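Isatin hydrolase (Ralstonia solanacearum, PDB 5NMP) hydrolyses isatin as a manganese-dependent enzyme of the cyclase family, and is probably related in chemistry to arylformamidases. Local coordinates at residues P103-A108 with N190-G195; E121-L126 with S155-D160; L127-L132 with V182-G187. All blocks are in the same frame, centred on the assembly; numbering follows the deposited sequence.

How the interactions relate
Interactions 1 and 3 are partly buried, while interaction 2 lies on the surface. Interaction 1 joins the starts of two sheet strands through a histidine that bonds a backbone carbonyl and packs on a methyl group. Interaction 3 is wholly apolar and pairs two helices outside the sheet. These two contacts touch, and helix 179-187 is followed in the chain by strand 193-195. Leu127 and Leu185 both pack on Phe194, and Val191 N probably hydrogen-bonds to Leu185 O. Interaction 2 is a salt bridge between loops. It meets interaction 3 where Trp125 packs on Phe131, but its nearest atoms stay about 9 Å from those of interaction 1.

Interaction 1. Residues P103-A108 with N190-G195; sequences PENFVA and NVHGFG
His192 reaches Asn105 and Ala108 with its imidazole ring. His192 NE2 donates a hydrogen bond to the backbone Asn105 O at 3.0 Å. The bond is bent, with an N-H...O angle of 141°. The donor lies in the carbonyl plane, on a lone pair of Asn105 O. The oxygen is tilted slightly from the ring plane of the histidine.

The side chain of Asn105 meets the same end of the ring. Asn105 CB sits at the ring edge, in plane, 3.7 Å from His192 CE1. Asn105 OD1 is also 3.7 Å from His192 CE1, and the amide and ring planes are only 22° apart. The other end of the amide turns elsewhere: Asn105 ND2 bonds to Ala102 O. One face of the imidazole is covered by Ala108. Ala108 CB lies 4.2 Å from the centroid of the His192 ring, close to the ring normal, as a CH-pi contact.

The ring can reach across because His192 CG stands anti to the backbone N, chi1 -175°. Trp147 meets the imidazole edge-to-face, and Tyr225 also packs on it. The His192 side chain is about 11 Å from that of the manganese ligand Asp82. Asn105 O is presented by the short 3-10 segment 103-106, where Phe106 N bonds to Pro103 O at 3.1 Å. On the other side of this segment, Phe106 packs against Arg259 of the second subunit.

Strands 107-114 and 193-195 are parallel, with strand 147-151 between them. The contact therefore bridges the intervening strand at the N-terminal ends of the parallel strands of the mixed sheet.

Interaction 2. Residues E121-L126 with S155-D160; sequences ENEDWL and SLRVGD
Glu123 and Arg157 form a surface salt bridge between two loops, each side chain reaching out from a type I beta turn. The turns run from Asn122 to Trp125 and from Arg157 to Asp160. The first also holds an Asx turn, in which Asn122 OD1 accepts from Asp124 N at 2.9 Å.

The charged groups do not meet flat against each other. The carboxylate and guanidinium planes are 56° apart, and a single oxygen, Glu123 OE2, does the touching. This oxygen lies at the edge of the guanidinium, in its plane. Both chains are stretched to span the gap between the backbones: Glu123 is extended beyond CG, chi2 166°, and Arg157 is extended from CG to NE.

Each charge has further partners. The Arg157 guanidinium is held at NH1 by Ala163 O and makes a cation-pi contact with Trp154. Glu123 OE1 makes a weak hydrogen bond to Asn166 ND2 and a long, weak ion pair with Arg168 NH1.

The main bond is nearly straight, at 163°, from Arg157 NH2 to the anti lone pair of Glu123 OE2 at 3.0 Å. The second, from Arg157 NH1 to Glu123 OE2, is weak at 3.4 Å.

Interaction 3. Residues L127-L132 with V182-G187; sequences LTVDFL and VEWLIG
The indole of Trp184 carries Val129 over one face. Val129 CG1 stands almost on the normal of the five-membered ring, 10° off it and 4.1 Å from that ring's centroid in Trp184. This is a CH-pi contact, offset toward the rim of the whole indole. The benzene end of the indole meets Leu132, which comes in at a slant. Leu132 CB is 3.8 Å from Trp184 CZ3, and Leu132 CD1 is 3.8 Å from Trp184 CE3. The two side chains run past each other in opposite directions.

The branches of Val129 divide the work. CG1 is anti to the backbone N, chi1 176°, and takes the ring. CG2 rests beside the stem, with Val129 CG2 at 4.0 Å from Trp184 CB. Deeper in, Leu132 CD1 meets Leu185 CD2 at 3.9 Å, and these two leucines cross at about a right angle. Farther along helix 129-139, Gln133 and Glu136 also touch the tryptophan.

Val129 and Leu132 sit three residues apart on the first turn of helix 129-139. Thr128 is the N-cap of this helix, and Thr128 OG1 accepts from Phe131 N at 3.2 Å. Helix 129-139 lies in the connection between parallel strands 107-114 and 147-151, and helix 179-187 in that between 147-151 and 193-195. The contact thus packs together helices of two successive beta-alpha-beta crossovers.

No hydrogen bond or salt bridge joins the two segments. The helices are held here by apolar packing and one methyl-to-indole contact, so the fit depends on side-chain shape rather than on charge.

Interaction 1. Residues P103-A108 with N190-G195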
loop_
_atom_site.group_PDB
_atom_site.type_symbol
_atom_site.label_atom_id
_atom_site.label_comp_id
_atom_site.label_asym_id
_atom_site.label_seq_id
_atom_site.Cartn_x
_atom_site.Cartn_y
_atom_site.Cartn_z
ATOM N N PRO A 103 -7.719 0.051 -10.584
ATOM C CA PRO A 103 -6.366 -0.274 -10.111
ATOM C C PRO A 103 -5.250 0.373 -10.934
ATOM O O PRO A 103 -4.161 0.608 -10.407
ATOM C CB PRO A 103 -6.316 -1.798 -10.239
ATOM C CG PRO A 103 -7.727 -2.223 -10.072
ATOM C CD PRO A 103 -8.545 -1.159 -10.741
ATOM N N GLU A 104 -5.529 0.659 -12.202
ATOM C CA GLU A 104 -4.569 1.311 -13.089
ATOM C C GLU A 104 -4.121 2.673 -12.560
ATOM O O GLU A 104 -3.014 3.120 -12.852
ATOM C CB GLU A 104 -5.164 1.476 -14.492
ATOM C CG GLU A 104 -5.349 0.174 -15.265
ATOM C CD GLU A 104 -6.562 -0.632 -14.816
ATOM O OE1 GLU A 104 -7.494 -0.038 -14.237
ATOM O OE2 GLU A 104 -6.580 -1.861 -15.045
ATOM N N ASN A 105 -4.978 3.325 -11.778
ATOM C CA ASN A 105 -4.695 4.668 -11.277
ATOM C C ASN A 105 -3.782 4.686 -10.058
ATOM O O ASN A 105 -3.443 5.756 -9.547
ATOM C CB ASN A 105 -5.998 5.394 -10.934
ATOM C CG ASN A 105 -6.924 5.518 -12.121
ATOM O OD1 ASN A 105 -6.635 6.240 -13.074
ATOM N ND2 ASN A 105 -8.048 4.814 -12.070
ATOM N N PHE A 106 -3.388 3.507 -9.590
ATOM C CA PHE A 106 -2.535 3.410 -8.410
ATOM C C PHE A 106 -1.059 3.497 -8.796
ATOM O O PHE A 106 -0.175 3.484 -7.938
ATOM C CB PHE A 106 -2.815 2.111 -7.652
ATOM C CG PHE A 106 -4.232 1.987 -7.162
ATOM C CD1 PHE A 106 -4.996 3.114 -6.907
ATOM C CD2 PHE A 106 -4.797 0.739 -6.954
ATOM C CE1 PHE A 106 -6.296 2.997 -6.457
ATOM C CE2 PHE A 106 -6.097 0.616 -6.501
ATOM C CZ PHE A 106 -6.847 1.745 -6.253
ATOM N N VAL A 107 -0.804 3.582 -10.098
ATOM C CA VAL A 107 0.546 3.748 -10.623
ATOM C C VAL A 107 0.551 4.858 -11.676
ATOM O O VAL A 107 -0.298 4.881 -12.566
ATOM C CB VAL A 107 1.091 2.430 -11.228
ATOM C CG1 VAL A 107 1.395 1.424 -10.129
ATOM C CG2 VAL A 107 0.102 1.839 -12.227
ATOM N N ALA A 108 1.501 5.783 -11.563
ATOM C CA ALA A 108 1.542 6.952 -12.442
ATOM C C ALA A 108 2.867 7.706 -12.344
ATOM O O ALA A 108 3.529 7.680 -11.301
ATOM C CB ALA A 108 0.382 7.895 -12.118
ATOM N N ASN A 190 -4.275 18.355 -17.604
ATOM C CA ASN A 190 -4.921 17.059 -17.397
ATOM C C ASN A 190 -4.127 16.162 -16.448
ATOM O O ASN A 190 -3.862 14.994 -16.743
ATOM C CB ASN A 190 -5.131 16.360 -18.746
ATOM C CG ASN A 190 -6.143 15.235 -18.677
ATOM O OD1 ASN A 190 -6.899 15.115 -17.714
ATOM N ND2 ASN A 190 -6.167 14.404 -19.709
ATOM N N VAL A 191 -3.743 16.724 -15.307
ATOM C CA VAL A 191 -2.920 16.008 -14.343
ATOM C C VAL A 191 -3.699 14.889 -13.656
ATOM O O VAL A 191 -4.932 14.873 -13.658
ATOM C CB VAL A 191 -2.353 16.961 -13.275
ATOM C CG1 VAL A 191 -1.546 18.065 -13.935
ATOM C CG2 VAL A 191 -3.475 17.547 -12.436
ATOM N N HIS A 192 -2.959 13.953 -13.073
ATOM C CA HIS A 192 -3.531 12.796 -12.398
ATOM C C HIS A 192 -4.034 13.173 -11.010
ATOM O O HIS A 192 -5.084 12.707 -10.564
ATOM C CB HIS A 192 -2.481 11.686 -12.302
ATOM C CG HIS A 192 -2.990 10.402 -11.727
ATOM N ND1 HIS A 192 -3.937 9.626 -12.359
ATOM C CD2 HIS A 192 -2.664 9.744 -10.589
ATOM C CE1 HIS A 192 -4.180 8.551 -11.631
ATOM N NE2 HIS A 192 -3.420 8.598 -10.552
ATOM N N GLY A 193 -3.277 14.030 -10.336
ATOM C CA GLY A 193 -3.565 14.368 -8.958
ATOM C C GLY A 193 -2.606 15.391 -8.387
ATOM O O GLY A 193 -1.710 15.867 -9.078
ATOM N N PHE A 194 -2.791 15.719 -7.114
ATOM C CA PHE A 194 -1.954 16.705 -6.434
ATOM C C PHE A 194 -1.406 16.126 -5.123
ATOM O O PHE A 194 -2.160 15.587 -4.314
ATOM C CB PHE A 194 -2.762 17.983 -6.177
ATOM C CG PHE A 194 -1.918 19.196 -5.911
ATOM C CD1 PHE A 194 -1.972 19.839 -4.687
ATOM C CD2 PHE A 194 -1.073 19.695 -6.890
ATOM C CE1 PHE A 194 -1.192 20.960 -4.440
ATOM C CE2 PHE A 194 -0.291 20.815 -6.652
ATOM C CZ PHE A 194 -0.350 21.448 -5.424
ATOM N N GLY A 195 -0.096 16.229 -4.918
ATOM C CA GLY A 195 0.533 15.670 -3.728
ATOM C C GLY A 195 1.308 16.695 -2.917
ATOM O O GLY A 195 2.048 17.507 -3.473
#

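Interaction 2. Residues E121-L126 with S155-D160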
loop_
_atom_site.group_PDB
_atom_site.type_symbol
_atom_site.label_atom_id
_atom_site.label_comp_id
_atom_site.label_asym_id
_atom_site.label_seq_id
_atom_site.Cartn_x
_atom_site.Cartn_y
_atom_site.Cartn_z
ATOM N N GLU A 121 10.239 31.502 3.482
ATOM C CA GLU A 121 10.085 32.925 3.762
ATOM C C GLU A 121 8.623 33.349 3.857
ATOM O O GLU A 121 8.326 34.505 4.160
ATOM C CB GLU A 121 10.796 33.756 2.690
ATOM C CG GLU A 121 12.307 33.651 2.744
ATOM C CD GLU A 121 12.860 33.997 4.116
ATOM O OE1 GLU A 121 12.481 35.054 4.667
ATOM O OE2 GLU A 121 13.668 33.204 4.647
ATOM N N ASN A 122 7.716 32.413 3.593
ATOM C CA ASN A 122 6.285 32.682 3.690
ATOM C C ASN A 122 5.488 31.392 3.841
ATOM O O ASN A 122 5.364 30.611 2.900
ATOM C CB ASN A 122 5.795 33.458 2.469
ATOM C CG ASN A 122 4.316 33.796 2.544
ATOM O OD1 ASN A 122 3.696 33.703 3.605
ATOM N ND2 ASN A 122 3.745 34.200 1.415
ATOM N N GLU A 123 4.935 31.183 5.028
ATOM C CA GLU A 123 4.183 29.973 5.317
ATOM C C GLU A 123 2.812 29.974 4.636
ATOM O O GLU A 123 2.125 28.953 4.602
ATOM C CB GLU A 123 4.039 29.802 6.830
ATOM C CG GLU A 123 5.372 29.586 7.535
ATOM C CD GLU A 123 5.289 29.758 9.039
ATOM O OE1 GLU A 123 4.530 30.635 9.507
ATOM O OE2 GLU A 123 5.988 29.012 9.755
ATOM N N ASP A 124 2.423 31.119 4.082
ATOM C CA ASP A 124 1.146 31.230 3.380
ATOM C C ASP A 124 1.342 31.369 1.878
ATOM O O ASP A 124 0.427 31.775 1.158
ATOM C CB ASP A 124 0.345 32.416 3.910
ATOM C CG ASP A 124 -0.248 32.148 5.272
ATOM O OD1 ASP A 124 -0.027 32.962 6.193
ATOM O OD2 ASP A 124 -0.943 31.120 5.419
ATOM N N TRP A 125 2.542 31.026 1.417
ATOM C CA TRP A 125 2.914 31.168 0.013
ATOM C C TRP A 125 1.973 30.396 -0.909
ATOM O O TRP A 125 1.585 29.265 -0.618
ATOM C CB TRP A 125 4.355 30.703 -0.191
ATOM C CG TRP A 125 4.923 31.023 -1.537
ATOM C CD1 TRP A 125 5.525 32.185 -1.918
ATOM C CD2 TRP A 125 4.958 30.159 -2.679
ATOM N NE1 TRP A 125 5.927 32.101 -3.229
ATOM C CE2 TRP A 125 5.590 30.867 -3.719
ATOM C CE3 TRP A 125 4.512 28.855 -2.922
ATOM C CZ2 TRP A 125 5.789 30.318 -4.983
ATOM C CZ3 TRP A 125 4.710 28.312 -4.178
ATOM C CH2 TRP A 125 5.343 29.042 -5.193
ATOM N N LEU A 126 1.610 31.020 -2.025
ATOM C CA LEU A 126 0.655 30.431 -2.950
ATOM C C LEU A 126 1.298 30.048 -4.277
ATOM O O LEU A 126 1.957 30.865 -4.922
ATOM C CB LEU A 126 -0.506 31.396 -3.194
ATOM C CG LEU A 126 -1.300 31.799 -1.952
ATOM C CD1 LEU A 126 -2.390 32.794 -2.303
ATOM C CD2 LEU A 126 -1.887 30.568 -1.278
ATOM N N SER A 155 7.731 18.636 5.479
ATOM C CA SER A 155 7.849 17.359 6.177
ATOM C C SER A 155 8.879 17.387 7.306
ATOM O O SER A 155 8.870 16.523 8.182
ATOM C CB SER A 155 8.208 16.250 5.184
ATOM O OG SER A 155 9.398 16.568 4.481
ATOM N N LEU A 156 9.765 18.378 7.284
ATOM C CA LEU A 156 10.792 18.498 8.313
ATOM C C LEU A 156 10.213 18.997 9.638
ATOM O O LEU A 156 10.894 18.993 10.665
ATOM C CB LEU A 156 11.909 19.433 7.843
ATOM C CG LEU A 156 12.673 19.017 6.581
ATOM C CD1 LEU A 156 13.719 20.065 6.218
ATOM C CD2 LEU A 156 13.315 17.646 6.761
ATOM N N ARG A 157 8.955 19.423 9.610
ATOM C CA ARG A 157 8.281 19.924 10.804
ATOM C C ARG A 157 7.593 18.806 11.586
ATOM O O ARG A 157 6.972 19.060 12.617
ATOM C CB ARG A 157 7.244 20.988 10.428
ATOM C CG ARG A 157 7.808 22.271 9.841
ATOM C CD ARG A 157 6.704 23.050 9.135
ATOM N NE ARG A 157 7.158 24.326 8.592
ATOM C CZ ARG A 157 6.817 25.511 9.089
ATOM N NH1 ARG A 157 6.012 25.585 10.143
ATOM N NH2 ARG A 157 7.278 26.622 8.530
ATOM N N VAL A 158 7.708 17.575 11.093
ATOM C CA VAL A 158 6.947 16.447 11.630
ATOM C C VAL A 158 7.245 16.158 13.109
ATOM O O VAL A 158 6.399 15.618 13.822
ATOM C CB VAL A 158 7.199 15.166 10.791
ATOM C CG1 VAL A 158 8.580 14.589 11.068
ATOM C CG2 VAL A 158 6.116 14.133 11.054
ATOM N N GLY A 159 8.432 16.535 13.576
ATOM C CA GLY A 159 8.787 16.338 14.970
ATOM C C GLY A 159 8.070 17.286 15.916
ATOM O O GLY A 159 7.997 17.037 17.119
ATOM N N ASP A 160 7.547 18.380 15.371
ATOM C CA ASP A 160 6.804 19.367 16.150
ATOM C C ASP A 160 5.373 19.472 15.621
ATOM O O ASP A 160 5.126 20.111 14.598
ATOM C CB ASP A 160 7.501 20.732 16.096
ATOM C CG ASP A 160 6.955 21.723 17.121
ATOM O OD1 ASP A 160 5.788 21.588 17.544
ATOM O OD2 ASP A 160 7.702 22.650 17.502
#

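Interaction 3. Residues L127-L132 with V182-G187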
loop_
_atom_site.group_PDB
_atom_site.type_symbol
_atom_site.label_atom_id
_atom_site.label_comp_id
_atom_site.label_asym_id
_atom_site.label_seq_id
_atom_site.Cartn_x
_atom_site.Cartn_y
_atom_site.Cartn_z
ATOM N N LEU A 127 1.096 28.795 -4.672
ATOM C CA LEU A 127 1.528 28.304 -5.975
ATOM C C LEU A 127 0.651 28.903 -7.069
ATOM O O LEU A 127 -0.565 28.704 -7.080
ATOM C CB LEU A 127 1.468 26.776 -6.018
ATOM C CG LEU A 127 1.897 26.084 -7.312
ATOM C CD1 LEU A 127 3.345 26.397 -7.623
ATOM C CD2 LEU A 127 1.688 24.587 -7.200
ATOM N N THR A 128 1.267 29.640 -7.985
ATOM C CA THR A 128 0.512 30.336 -9.017
ATOM C C THR A 128 0.744 29.741 -10.402
ATOM O O THR A 128 1.671 28.955 -10.607
ATOM C CB THR A 128 0.870 31.832 -9.053
ATOM O OG1 THR A 128 2.252 31.986 -9.396
ATOM C CG2 THR A 128 0.617 32.468 -7.701
ATOM N N VAL A 129 -0.113 30.119 -11.346
ATOM C CA VAL A 129 0.029 29.691 -12.731
ATOM C C VAL A 129 1.346 30.200 -13.309
ATOM O O VAL A 129 2.047 29.474 -14.019
ATOM C CB VAL A 129 -1.148 30.188 -13.598
ATOM C CG1 VAL A 129 -0.939 29.813 -15.056
ATOM C CG2 VAL A 129 -2.457 29.617 -13.084
ATOM N N ASP A 130 1.683 31.447 -12.988
ATOM C CA ASP A 130 2.934 32.046 -13.440
ATOM C C ASP A 130 4.133 31.215 -13.002
ATOM O O ASP A 130 5.046 30.969 -13.790
ATOM C CB ASP A 130 3.065 33.477 -12.916
ATOM C CG ASP A 130 1.993 34.398 -13.464
ATOM O OD1 ASP A 130 0.878 33.907 -13.745
ATOM O OD2 ASP A 130 2.262 35.609 -13.616
ATOM N N PHE A 131 4.119 30.776 -11.748
ATOM C CA PHE A 131 5.206 29.966 -11.211
ATOM C C PHE A 131 5.276 28.613 -11.911
ATOM O O PHE A 131 6.365 28.110 -12.190
ATOM C CB PHE A 131 5.041 29.773 -9.702
ATOM C CG PHE A 131 6.229 29.133 -9.035
ATOM C CD1 PHE A 131 6.315 27.752 -8.909
ATOM C CD2 PHE A 131 7.257 29.910 -8.526
ATOM C CE1 PHE A 131 7.405 27.160 -8.292
ATOM C CE2 PHE A 131 8.351 29.326 -7.907
ATOM C CZ PHE A 131 8.425 27.948 -7.790
ATOM N N LEU A 132 4.117 28.028 -12.192
ATOM C CA LEU A 132 4.065 26.744 -12.883
ATOM C C LEU A 132 4.582 26.856 -14.320
ATOM O O LEU A 132 5.314 25.985 -14.791
ATOM C CB LEU A 132 2.640 26.188 -12.873
ATOM C CG LEU A 132 2.129 25.666 -11.526
ATOM C CD1 LEU A 132 0.647 25.345 -11.599
ATOM C CD2 LEU A 132 2.925 24.442 -11.072
ATOM N N VAL A 182 -5.089 25.484 -9.788
ATOM C CA VAL A 182 -5.820 24.225 -9.775
ATOM C C VAL A 182 -6.590 24.046 -11.083
ATOM O O VAL A 182 -6.566 22.969 -11.681
ATOM C CB VAL A 182 -6.789 24.150 -8.576
ATOM C CG1 VAL A 182 -7.623 22.877 -8.636
ATOM C CG2 VAL A 182 -6.015 24.215 -7.266
ATOM N N GLU A 183 -7.258 25.106 -11.531
ATOM C CA GLU A 183 -7.992 25.076 -12.795
ATOM C C GLU A 183 -7.069 24.806 -13.984
ATOM O O GLU A 183 -7.419 24.051 -14.891
ATOM C CB GLU A 183 -8.748 26.392 -13.007
ATOM C CG GLU A 183 -9.939 26.579 -12.084
ATOM C CD GLU A 183 -10.566 27.960 -12.195
ATOM O OE1 GLU A 183 -9.934 28.867 -12.781
ATOM O OE2 GLU A 183 -11.696 28.135 -11.691
ATOM N N TRP A 184 -5.890 25.421 -13.970
ATOM C CA TRP A 184 -4.913 25.256 -15.043
ATOM C C TRP A 184 -4.369 23.829 -15.092
ATOM O O TRP A 184 -4.286 23.225 -16.161
ATOM C CB TRP A 184 -3.767 26.259 -14.868
ATOM C CG TRP A 184 -2.776 26.280 -15.991
ATOM C CD1 TRP A 184 -2.914 26.913 -17.190
ATOM C CD2 TRP A 184 -1.485 25.662 -16.009
ATOM N NE1 TRP A 184 -1.793 26.720 -17.960
ATOM C CE2 TRP A 184 -0.899 25.955 -17.259
ATOM C CE3 TRP A 184 -0.768 24.884 -15.094
ATOM C CZ2 TRP A 184 0.367 25.498 -17.617
ATOM C CZ3 TRP A 184 0.491 24.432 -15.451
ATOM C CH2 TRP A 184 1.045 24.740 -16.703
ATOM N N LEU A 185 -4.005 23.295 -13.929
ATOM C CA LEU A 185 -3.489 21.932 -13.835
ATOM C C LEU A 185 -4.489 20.900 -14.351
ATOM O O LEU A 185 -4.110 19.933 -15.013
ATOM C CB LEU A 185 -3.106 21.602 -12.390
ATOM C CG LEU A 185 -1.808 22.222 -11.876
ATOM C CD1 LEU A 185 -1.534 21.779 -10.451
ATOM C CD2 LEU A 185 -0.644 21.854 -12.785
ATOM N N ILE A 186 -5.765 21.107 -14.048
ATOM C CA ILE A 186 -6.798 20.176 -14.478
ATOM C C ILE A 186 -7.156 20.372 -15.948
ATOM O O ILE A 186 -7.130 19.425 -16.734
ATOM C CB ILE A 186 -8.071 20.319 -13.627
ATOM C CG1 ILE A 186 -7.780 19.949 -12.174
ATOM C CG2 ILE A 186 -9.184 19.444 -14.179
ATOM C CD1 ILE A 186 -8.943 20.205 -11.232
ATOM N N GLY A 187 -7.477 21.609 -16.315
ATOM C CA GLY A 187 -7.990 21.916 -17.638
ATOM C C GLY A 187 -6.974 22.019 -18.761
ATOM O O GLY A 187 -7.267 21.653 -19.898
#